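Long-range contacts in fluoroacetyl-CoA-specific thioesterase-like domain-containing protein (Thermanaerovibrio acidaminovorans, PDB 3QOO), which is of uncharacterised function but adopts a hot-dog fold and probably acts on acyl-CoA thioesters, as its fluoroacetyl-CoA thioesterase relatives do: residues A[63-74]-A[113-124]; A[44-55]-A[84-92]. All coordinates share one frame; numbering follows the deposited sequence. Where two conformers were deposited one is given.

Contact 1: residues A[63-74]-A[113-124]; sequences GFVSVGVRSEVH and ATGLQERVVVST
R70 and E118 form a salt bridge in which NE and NH2 of the arginine both point at OE1, with NH2 3.0 Å from it. OE1 lies in the guanidinium plane, the carboxylate is turned 76° from that plane, and OE2 pairs with R98. A bend at chi3 (65°) turns the guanidinium toward E118, and CD1 of L116 lies over one of its faces, 3.5 Å from NH1. On the opposite face of the sheet, R119 donates from NE to OG of S66 (2.8 Å, 169°), a hydroxyl also held by D57, while its NH1 reaches OE1 of Q117. NE2 of Q117 meets OG of S71 at 2.9 Å. One face of the R119 guanidinium lies over the backbone N of G68, whose missing side chain leaves room for NH1. V65, V67, V120 and V122 line the face shared with R70, CG2 of V122 touching CG2 of V65 and of V67 at 3.7 Å; V69, in the bulge, sets CG1 against CG1 of V120 (3.6 Å). Backbone bonds run the length of the pair; where the register shifts, N of V69 and, weakly, N of R70 both bond to O of E118, a classic beta bulge in the curved antiparallel sheet of a hot-dog fold.

Contact 2: residues A[44-55]-A[84-92]; sequences FLETMTQLAVEI and DVTFTVTVD
F87 and V89 of strand 84-92 press against I55, L51 and T47 of helix 44-55. This is the central packing of the hot-dog fold, in which a long helix, the sausage, lies in the curve of an antiparallel sheet, the bun. The segment axes approach to 8.4 Å at 49°, and every touching residue is buried, so apolar side chains suit the interface. F87 is the broad, flat element. Methyl CG2 of T47 sits over the centre of its ring, 3.4 Å from the centroid and 4° off the normal, a clear CH-pi contact. The threonine can offer that methyl because CG2 is anti to the backbone N, while OG1 turns back to the carbonyl O of A43 and satisfies its polarity within the helix. The F44 ring meets F87 rim to rim, with planes at 45° and CD1 3.6 Å from CZ. One turn on from T47, L51 lays CD1 against CB of F87 at 3.7 Å and against CG2 of V89 at 3.8 Å. V89 is compact enough to fit between its strand and the helix, its two methyls divided between neighbours: CG2 faces L51, and CG1 faces A52 and I55. The backbones come closest at L51 and V89. I55 ends the row, its CG2 4.1 Å from CG2 of V91 and its CD1 reaching CG1 of V89 at 3.7 Å.

Contacts 1 and 2 meet at helix 41-56, with centres about 11 Å apart. On the helix side facing contact 1, T49 OG1 lies 2.9 Å from Q117 NE2, probably a hydrogen bond; A52 CB packs on Q117 OE1 and V53 CG2 on R119 NH2, each at 3.5 Å. The polar row of 113-124 thus underlies the helix whose apolar side is seated on 84-92. Both contacts reach the same sheet, contact 1 as a strand pair within it and contact 2 as the helix packed on it. R70 to H74 pair antiparallel with a strand of the second subunit, so the sheet continues there; separately, L45 packs on L45 of that subunit. The bound sodium ion, at S23 and S25, is about 10 Å from the T47 side chain.

Contact 1: residues A[63-74]-A[113-124]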
loop_
_atom_site.group_PDB
_atom_site.type_symbol
_atom_site.label_atom_id
_atom_site.label_comp_id
_atom_site.label_asym_id
_atom_site.label_seq_id
_atom_site.Cartn_x
_atom_site.Cartn_y
_atom_site.Cartn_z
ATOM N N GLY A 63 -15.503 -19.962 9.886
ATOM C CA GLY A 63 -16.156 -19.627 8.629
ATOM C C GLY A 63 -16.089 -18.180 8.237
ATOM O O GLY A 63 -16.616 -17.832 7.176
ATOM N N PHE A 64 -15.491 -17.343 9.079
ATOM C CA PHE A 64 -15.399 -15.920 8.808
ATOM C C PHE A 64 -13.936 -15.478 8.849
ATOM O O PHE A 64 -13.145 -15.972 9.644
ATOM C CB PHE A 64 -16.245 -15.122 9.815
ATOM C CG PHE A 64 -17.715 -15.367 9.656
ATOM C CD1 PHE A 64 -18.503 -14.579 8.825
ATOM C CD2 PHE A 64 -18.305 -16.441 10.256
ATOM C CE1 PHE A 64 -19.849 -14.854 8.658
ATOM C CE2 PHE A 64 -19.643 -16.710 10.067
ATOM C CZ PHE A 64 -20.409 -15.932 9.288
ATOM N N VAL A 65 -13.598 -14.519 7.987
ATOM C CA VAL A 65 -12.277 -13.893 7.918
ATOM C C VAL A 65 -12.468 -12.412 7.628
ATOM O O VAL A 65 -13.567 -11.963 7.300
ATOM C CB VAL A 65 -11.372 -14.550 6.833
ATOM C CG1 VAL A 65 -11.071 -16.072 7.182
ATOM C CG2 VAL A 65 -11.991 -14.368 5.465
ATOM N N SER A 66 -11.385 -11.633 7.686
ATOM C CA SER A 66 -11.445 -10.220 7.301
ATOM C C SER A 66 -10.769 -9.999 5.948
ATOM O O SER A 66 -9.867 -10.742 5.571
ATOM C CB SER A 66 -10.808 -9.297 8.357
ATOM O OG SER A 66 -9.422 -9.436 8.438
ATOM N N VAL A 67 -11.220 -8.967 5.242
ATOM C CA VAL A 67 -10.649 -8.608 3.946
ATOM C C VAL A 67 -10.414 -7.114 3.940
ATOM O O VAL A 67 -11.227 -6.366 4.389
ATOM C CB VAL A 67 -11.598 -9.020 2.808
ATOM C CG1 VAL A 67 -11.032 -8.613 1.497
ATOM C CG2 VAL A 67 -11.839 -10.536 2.776
ATOM N N GLY A 68 -9.298 -6.678 3.380
ATOM C CA GLY A 68 -8.985 -5.284 3.286
ATOM C C GLY A 68 -9.844 -4.576 2.254
ATOM O O GLY A 68 -9.940 -5.050 1.097
ATOM N N VAL A 69 -10.468 -3.444 2.600
ATOM C CA VAL A 69 -11.188 -2.631 1.598
ATOM C C VAL A 69 -10.653 -1.222 1.348
ATOM O O VAL A 69 -11.038 -0.580 0.353
ATOM C CB VAL A 69 -12.710 -2.517 1.868
ATOM C CG1 VAL A 69 -13.390 -3.884 1.884
ATOM C CG2 VAL A 69 -13.026 -1.681 3.115
ATOM N N ARG A 70 -9.830 -0.704 2.258
ATOM C CA ARG A 70 -9.161 0.557 2.003
ATOM C C ARG A 70 -7.944 0.675 2.865
ATOM O O ARG A 70 -7.997 0.319 4.068
ATOM C CB ARG A 70 -10.127 1.715 2.326
ATOM C CG ARG A 70 -9.550 3.115 2.545
ATOM C CD ARG A 70 -10.669 4.073 2.825
ATOM N NE ARG A 70 -11.395 3.820 4.075
ATOM C CZ ARG A 70 -11.242 4.520 5.189
ATOM N NH1 ARG A 70 -10.366 5.512 5.262
ATOM N NH2 ARG A 70 -11.976 4.224 6.249
ATOM N N SER A 71 -6.833 1.156 2.306
ATOM C CA SER A 71 -5.613 1.435 3.060
ATOM C C SER A 71 -5.063 2.782 2.689
ATOM O O SER A 71 -5.173 3.209 1.525
ATOM C CB SER A 71 -4.556 0.369 2.821
ATOM O OG SER A 71 -4.940 -0.883 3.367
ATOM N N GLU A 72 -4.428 3.453 3.620
ATOM C CA GLU A 72 -3.717 4.710 3.405
ATOM C C GLU A 72 -2.442 4.697 4.196
ATOM O O GLU A 72 -2.442 4.231 5.362
ATOM C CB GLU A 72 -4.596 5.882 3.825
ATOM C CG GLU A 72 -4.036 7.242 3.556
ATOM C CD GLU A 72 -5.015 8.372 3.724
ATOM O OE1 GLU A 72 -4.520 9.552 3.621
ATOM O OE2 GLU A 72 -6.229 8.092 4.099
ATOM N N VAL A 73 -1.351 5.170 3.613
ATOM C CA VAL A 73 -0.065 5.292 4.284
ATOM C C VAL A 73 0.482 6.679 4.050
ATOM O O VAL A 73 0.436 7.184 2.916
ATOM C CB VAL A 73 0.946 4.207 3.794
ATOM C CG1 VAL A 73 2.336 4.403 4.431
ATOM C CG2 VAL A 73 0.411 2.835 4.089
ATOM N N HIS A 74 0.996 7.295 5.106
ATOM C CA HIS A 74 1.766 8.533 5.022
ATOM C C HIS A 74 3.204 8.249 5.408
ATOM O O HIS A 74 3.484 7.754 6.493
ATOM C CB HIS A 74 1.218 9.605 5.966
ATOM C CG HIS A 74 -0.190 10.005 5.684
ATOM N ND1 HIS A 74 -0.824 10.993 6.419
ATOM C CD2 HIS A 74 -1.109 9.561 4.788
ATOM C CE1 HIS A 74 -2.071 11.130 5.991
ATOM N NE2 HIS A 74 -2.267 10.280 4.991
ATOM N N ALA A 113 6.386 6.319 9.585
ATOM C CA ALA A 113 5.166 6.268 8.774
ATOM C C ALA A 113 3.961 6.164 9.681
ATOM O O ALA A 113 4.055 5.731 10.848
ATOM C CB ALA A 113 5.159 5.092 7.793
ATOM N N THR A 114 2.801 6.545 9.156
ATOM C CA THR A 114 1.509 6.322 9.777
ATOM C C THR A 114 0.567 5.748 8.730
ATOM O O THR A 114 0.858 5.806 7.521
ATOM C CB THR A 114 0.935 7.595 10.359
ATOM O OG1 THR A 114 0.886 8.600 9.370
ATOM C CG2 THR A 114 1.760 8.049 11.586
ATOM N N GLY A 115 -0.553 5.197 9.154
ATOM C CA GLY A 115 -1.487 4.635 8.227
ATOM C C GLY A 115 -2.836 4.342 8.782
ATOM O O GLY A 115 -3.059 4.499 9.997
ATOM N N LEU A 116 -3.732 3.880 7.920
ATOM C CA LEU A 116 -4.986 3.345 8.360
ATOM C C LEU A 116 -5.401 2.237 7.405
ATOM O O LEU A 116 -5.012 2.216 6.231
ATOM C CB LEU A 116 -6.043 4.372 8.467
ATOM C CG LEU A 116 -6.650 4.909 7.230
ATOM C CD1 LEU A 116 -7.540 3.894 6.443
ATOM C CD2 LEU A 116 -7.491 6.156 7.581
ATOM N N GLN A 117 -6.248 1.344 7.908
ATOM C CA GLN A 117 -6.794 0.268 7.104
ATOM C C GLN A 117 -8.216 -0.034 7.551
ATOM O O GLN A 117 -8.475 -0.171 8.758
ATOM C CB GLN A 117 -5.922 -0.970 7.179
ATOM C CG GLN A 117 -6.367 -2.093 6.217
ATOM C CD GLN A 117 -5.332 -3.171 6.126
ATOM O OE1 GLN A 117 -5.441 -4.206 6.790
ATOM N NE2 GLN A 117 -4.283 -2.923 5.334
ATOM N N GLU A 118 -9.138 -0.128 6.606
ATOM C CA GLU A 118 -10.487 -0.561 6.852
ATOM C C GLU A 118 -10.596 -1.985 6.348
ATOM O O GLU A 118 -10.237 -2.251 5.202
ATOM C CB GLU A 118 -11.483 0.327 6.141
ATOM C CG GLU A 118 -12.948 -0.068 6.316
ATOM C CD GLU A 118 -13.892 0.781 5.531
ATOM O OE1 GLU A 118 -13.519 1.908 5.145
ATOM O OE2 GLU A 118 -15.017 0.289 5.293
ATOM N N ARG A 119 -11.102 -2.873 7.197
ATOM C CA ARG A 119 -11.297 -4.280 6.816
ATOM C C ARG A 119 -12.771 -4.656 7.040
ATOM O O ARG A 119 -13.436 -4.101 7.929
ATOM C CB ARG A 119 -10.393 -5.199 7.658
ATOM C CG ARG A 119 -8.922 -4.859 7.523
ATOM C CD ARG A 119 -7.975 -5.879 8.151
ATOM N NE ARG A 119 -8.017 -7.171 7.483
ATOM C CZ ARG A 119 -7.415 -7.454 6.334
ATOM N NH1 ARG A 119 -6.618 -6.556 5.713
ATOM N NH2 ARG A 119 -7.598 -8.654 5.791
ATOM N N VAL A 120 -13.254 -5.574 6.222
ATOM C CA VAL A 120 -14.617 -6.073 6.288
ATOM C C VAL A 120 -14.602 -7.537 6.710
ATOM O O VAL A 120 -13.740 -8.300 6.304
ATOM C CB VAL A 120 -15.396 -5.872 4.948
ATOM C CG1 VAL A 120 -14.751 -6.639 3.767
ATOM C CG2 VAL A 120 -16.863 -6.256 5.085
ATOM N N VAL A 121 -15.565 -7.921 7.553
ATOM C CA VAL A 121 -15.720 -9.303 7.921
ATOM C C VAL A 121 -16.608 -10.005 6.916
ATOM O O VAL A 121 -17.707 -9.506 6.591
ATOM C CB VAL A 121 -16.300 -9.440 9.351
ATOM C CG1 VAL A 121 -16.600 -10.910 9.640
ATOM C CG2 VAL A 121 -15.374 -8.819 10.320
ATOM N N VAL A 122 -16.120 -11.126 6.378
ATOM C CA VAL A 122 -16.822 -11.847 5.339
ATOM C C VAL A 122 -16.911 -13.319 5.730
ATOM O O VAL A 122 -16.063 -13.823 6.451
ATOM C CB VAL A 122 -16.084 -11.708 3.945
ATOM C CG1 VAL A 122 -15.860 -10.251 3.515
ATOM C CG2 VAL A 122 -14.746 -12.451 3.930
ATOM N N SER A 123 -17.923 -13.988 5.183
ATOM C CA SER A 123 -18.001 -15.430 5.141
ATOM C C SER A 123 -17.046 -15.956 4.075
ATOM O O SER A 123 -17.080 -15.494 2.934
ATOM C CB SER A 123 -19.412 -15.837 4.738
ATOM O OG SER A 123 -19.450 -17.155 4.246
ATOM N N THR A 124 -16.186 -16.895 4.432
ATOM C CA THR A 124 -15.241 -17.482 3.479
ATOM C C THR A 124 -16.032 -18.144 2.338
ATOM O O THR A 124 -15.625 -18.086 1.184
ATOM C CB THR A 124 -14.272 -18.480 4.138
ATOM O OG1 THR A 124 -15.021 -19.563 4.638
ATOM C CG2 THR A 124 -13.531 -17.805 5.263
HETATM O O HOH W 1 -17.916 -19.567 5.492
HETATM O O HOH W 2 -6.595 -8.288 2.763
#

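Contact 2: residues A[44-55]-A[84-92]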
loop_
_atom_site.group_PDB
_atom_site.type_symbol
_atom_site.label_atom_id
_atom_site.label_comp_id
_atom_site.label_asym_id
_atom_site.label_seq_id
_atom_site.Cartn_x
_atom_site.Cartn_y
_atom_site.Cartn_z
ATOM N N PHE A 44 5.365 -0.977 4.087
ATOM C CA PHE A 44 4.602 -0.472 5.232
ATOM C C PHE A 44 3.190 -1.005 5.211
ATOM O O PHE A 44 2.655 -1.429 6.246
ATOM C CB PHE A 44 4.579 1.054 5.273
ATOM C CG PHE A 44 5.866 1.670 5.719
ATOM C CD1 PHE A 44 6.251 1.643 7.031
ATOM C CD2 PHE A 44 6.663 2.361 4.839
ATOM C CE1 PHE A 44 7.416 2.204 7.454
ATOM C CE2 PHE A 44 7.837 2.955 5.265
ATOM C CZ PHE A 44 8.215 2.875 6.570
ATOM N N LEU A 45 2.575 -1.019 4.031
ATOM C CA LEU A 45 1.211 -1.504 3.889
ATOM C C LEU A 45 1.113 -3.006 4.197
ATOM O O LEU A 45 0.229 -3.436 4.945
ATOM C CB LEU A 45 0.686 -1.173 2.495
ATOM C CG LEU A 45 -0.820 -0.982 2.342
ATOM C CD1 LEU A 45 -1.122 -0.291 1.041
ATOM C CD2 LEU A 45 -1.590 -2.274 2.444
ATOM N N GLU A 46 2.005 -3.804 3.635
ATOM C CA GLU A 46 1.986 -5.236 3.864
ATOM C C GLU A 46 2.059 -5.544 5.372
ATOM O O GLU A 46 1.387 -6.443 5.883
ATOM C CB GLU A 46 3.159 -5.889 3.138
ATOM C CG GLU A 46 3.213 -7.374 3.323
ATOM C CD GLU A 46 4.427 -8.011 2.694
ATOM O OE1 GLU A 46 5.127 -7.332 1.910
ATOM O OE2 GLU A 46 4.657 -9.203 2.990
ATOM N N THR A 47 2.904 -4.804 6.089
ATOM C CA THR A 47 3.113 -5.060 7.500
ATOM C C THR A 47 1.885 -4.640 8.323
ATOM O O THR A 47 1.462 -5.326 9.252
ATOM C CB THR A 47 4.385 -4.369 7.986
ATOM O OG1 THR A 47 5.501 -4.686 7.117
ATOM C CG2 THR A 47 4.652 -4.768 9.410
HETATM N N MSE A 48 1.288 -3.516 7.945
HETATM C CA MSE A 48 0.039 -3.093 8.525
HETATM C C MSE A 48 -1.047 -4.153 8.348
HETATM O O MSE A 48 -1.770 -4.491 9.303
HETATM C CB MSE A 48 -0.399 -1.763 7.921
HETATM C CG MSE A 48 -1.784 -1.307 8.417
HETATM SE SE MSE A 48 -2.218 0.553 7.934
HETATM C CE MSE A 48 -2.182 0.410 5.982
ATOM N N THR A 49 -1.131 -4.697 7.142
ATOM C CA THR A 49 -2.096 -5.745 6.822
ATOM C C THR A 49 -1.854 -6.972 7.722
ATOM O O THR A 49 -2.787 -7.543 8.290
ATOM C CB THR A 49 -2.036 -6.148 5.355
ATOM O OG1 THR A 49 -2.450 -5.026 4.579
ATOM C CG2 THR A 49 -2.943 -7.322 5.097
ATOM N N GLN A 50 -0.602 -7.388 7.825
ATOM C CA GLN A 50 -0.269 -8.540 8.648
ATOM C C GLN A 50 -0.746 -8.370 10.082
ATOM O O GLN A 50 -1.366 -9.286 10.647
ATOM C CB GLN A 50 1.244 -8.785 8.645
ATOM C CG GLN A 50 1.624 -9.969 9.514
ATOM C CD GLN A 50 3.090 -10.249 9.542
ATOM O OE1 GLN A 50 3.835 -9.718 8.725
ATOM N NE2 GLN A 50 3.515 -11.140 10.440
ATOM N N LEU A 51 -0.466 -7.222 10.666
ATOM C CA LEU A 51 -0.904 -6.974 12.041
ATOM C C LEU A 51 -2.402 -6.860 12.169
ATOM O O LEU A 51 -2.964 -7.359 13.139
ATOM C CB LEU A 51 -0.253 -5.722 12.596
ATOM C CG LEU A 51 1.108 -5.892 13.213
ATOM C CD1 LEU A 51 1.639 -4.551 13.648
ATOM C CD2 LEU A 51 1.070 -6.850 14.353
ATOM N N ALA A 52 -3.067 -6.218 11.211
ATOM C CA ALA A 52 -4.510 -6.086 11.281
ATOM C C ALA A 52 -5.144 -7.473 11.259
ATOM O O ALA A 52 -6.090 -7.736 12.003
ATOM C CB ALA A 52 -5.002 -5.230 10.112
ATOM N N VAL A 53 -4.639 -8.350 10.403
ATOM C CA VAL A 53 -5.170 -9.707 10.342
ATOM C C VAL A 53 -4.891 -10.423 11.665
ATOM O O VAL A 53 -5.760 -11.160 12.180
ATOM C CB VAL A 53 -4.554 -10.477 9.153
ATOM C CG1 VAL A 53 -4.878 -11.967 9.206
ATOM C CG2 VAL A 53 -5.049 -9.912 7.829
ATOM N N GLU A 54 -3.705 -10.253 12.239
ATOM C CA GLU A 54 -3.387 -10.839 13.552
ATOM C C GLU A 54 -4.286 -10.338 14.681
ATOM O O GLU A 54 -4.512 -11.063 15.645
ATOM C CB GLU A 54 -1.897 -10.632 13.900
ATOM C CG GLU A 54 -0.987 -11.497 13.031
ATOM C CD GLU A 54 0.493 -11.294 13.253
ATOM O OE1 GLU A 54 0.855 -10.603 14.252
ATOM O OE2 GLU A 54 1.277 -11.847 12.414
ATOM N N ILE A 55 -4.793 -9.123 14.592
ATOM C CA ILE A 55 -5.684 -8.608 15.612
ATOM C C ILE A 55 -7.077 -9.173 15.435
ATOM O O ILE A 55 -7.721 -9.559 16.407
ATOM C CB ILE A 55 -5.743 -7.058 15.546
ATOM C CG1 ILE A 55 -4.398 -6.448 15.931
ATOM C CG2 ILE A 55 -6.863 -6.498 16.417
ATOM C CD1 ILE A 55 -4.213 -5.040 15.523
ATOM N N ASP A 84 15.312 -1.450 12.400
ATOM C CA ASP A 84 14.211 -2.191 13.008
ATOM C C ASP A 84 13.086 -1.237 13.245
ATOM O O ASP A 84 13.211 -0.268 14.003
ATOM C CB ASP A 84 14.646 -2.868 14.294
ATOM C CG ASP A 84 15.476 -4.057 13.999
ATOM O OD1 ASP A 84 14.946 -4.985 13.372
ATOM O OD2 ASP A 84 16.639 -4.066 14.382
ATOM N N VAL A 85 11.982 -1.495 12.584
ATOM C CA VAL A 85 10.787 -0.665 12.637
ATOM C C VAL A 85 9.692 -1.339 13.452
ATOM O O VAL A 85 9.278 -2.451 13.129
ATOM C CB VAL A 85 10.268 -0.339 11.205
ATOM C CG1 VAL A 85 9.085 0.580 11.275
ATOM C CG2 VAL A 85 11.386 0.278 10.364
ATOM N N THR A 86 9.272 -0.662 14.518
ATOM C CA THR A 86 8.176 -1.157 15.349
ATOM C C THR A 86 6.853 -0.626 14.791
ATOM O O THR A 86 6.645 0.584 14.719
ATOM C CB THR A 86 8.355 -0.738 16.804
ATOM O OG1 THR A 86 9.593 -1.266 17.256
ATOM C CG2 THR A 86 7.220 -1.202 17.691
ATOM N N PHE A 87 5.973 -1.541 14.413
ATOM C CA PHE A 87 4.632 -1.232 13.956
ATOM C C PHE A 87 3.644 -1.455 15.068
ATOM O O PHE A 87 3.671 -2.508 15.727
ATOM C CB PHE A 87 4.240 -2.119 12.782
ATOM C CG PHE A 87 4.920 -1.817 11.489
ATOM C CD1 PHE A 87 4.205 -1.260 10.443
ATOM C CD2 PHE A 87 6.249 -2.135 11.287
ATOM C CE1 PHE A 87 4.807 -1.033 9.207
ATOM C CE2 PHE A 87 6.843 -1.856 10.049
ATOM C CZ PHE A 87 6.130 -1.310 9.021
ATOM N N THR A 88 2.760 -0.471 15.255
ATOM C CA THR A 88 1.657 -0.576 16.204
ATOM C C THR A 88 0.375 -0.347 15.423
ATOM O O THR A 88 0.235 0.701 14.770
ATOM C CB THR A 88 1.761 0.464 17.322
ATOM O OG1 THR A 88 3.038 0.362 17.946
ATOM C CG2 THR A 88 0.662 0.225 18.366
ATOM N N VAL A 89 -0.507 -1.343 15.437
ATOM C CA VAL A 89 -1.788 -1.258 14.798
ATOM C C VAL A 89 -2.888 -1.383 15.833
ATOM O O VAL A 89 -2.824 -2.282 16.667
ATOM C CB VAL A 89 -1.902 -2.304 13.667
ATOM C CG1 VAL A 89 -3.302 -2.347 13.087
ATOM C CG2 VAL A 89 -0.885 -1.982 12.549
ATOM N N THR A 90 -3.850 -0.476 15.770
ATOM C CA THR A 90 -4.839 -0.263 16.827
ATOM C C THR A 90 -6.234 -0.157 16.251
ATOM O O THR A 90 -6.438 0.547 15.266
ATOM C CB THR A 90 -4.562 1.056 17.573
ATOM O OG1 THR A 90 -3.207 1.060 18.036
ATOM C CG2 THR A 90 -5.516 1.245 18.752
ATOM N N VAL A 91 -7.212 -0.802 16.865
ATOM C CA VAL A 91 -8.605 -0.632 16.467
ATOM C C VAL A 91 -9.057 0.795 16.762
ATOM O O VAL A 91 -9.028 1.245 17.926
ATOM C CB VAL A 91 -9.532 -1.634 17.158
ATOM C CG1 VAL A 91 -10.993 -1.337 16.812
ATOM C CG2 VAL A 91 -9.108 -3.067 16.794
ATOM N N ASP A 92 -9.454 1.519 15.721
ATOM C CA ASP A 92 -9.905 2.901 15.841
ATOM C C ASP A 92 -11.415 2.985 16.040
ATOM O O ASP A 92 -11.892 3.655 16.958
ATOM C CB ASP A 92 -9.485 3.697 14.592
ATOM C CG ASP A 92 -9.906 5.135 14.672
ATOM O OD1 ASP A 92 -9.322 5.854 15.504
ATOM O OD2 ASP A 92 -10.823 5.534 13.923
#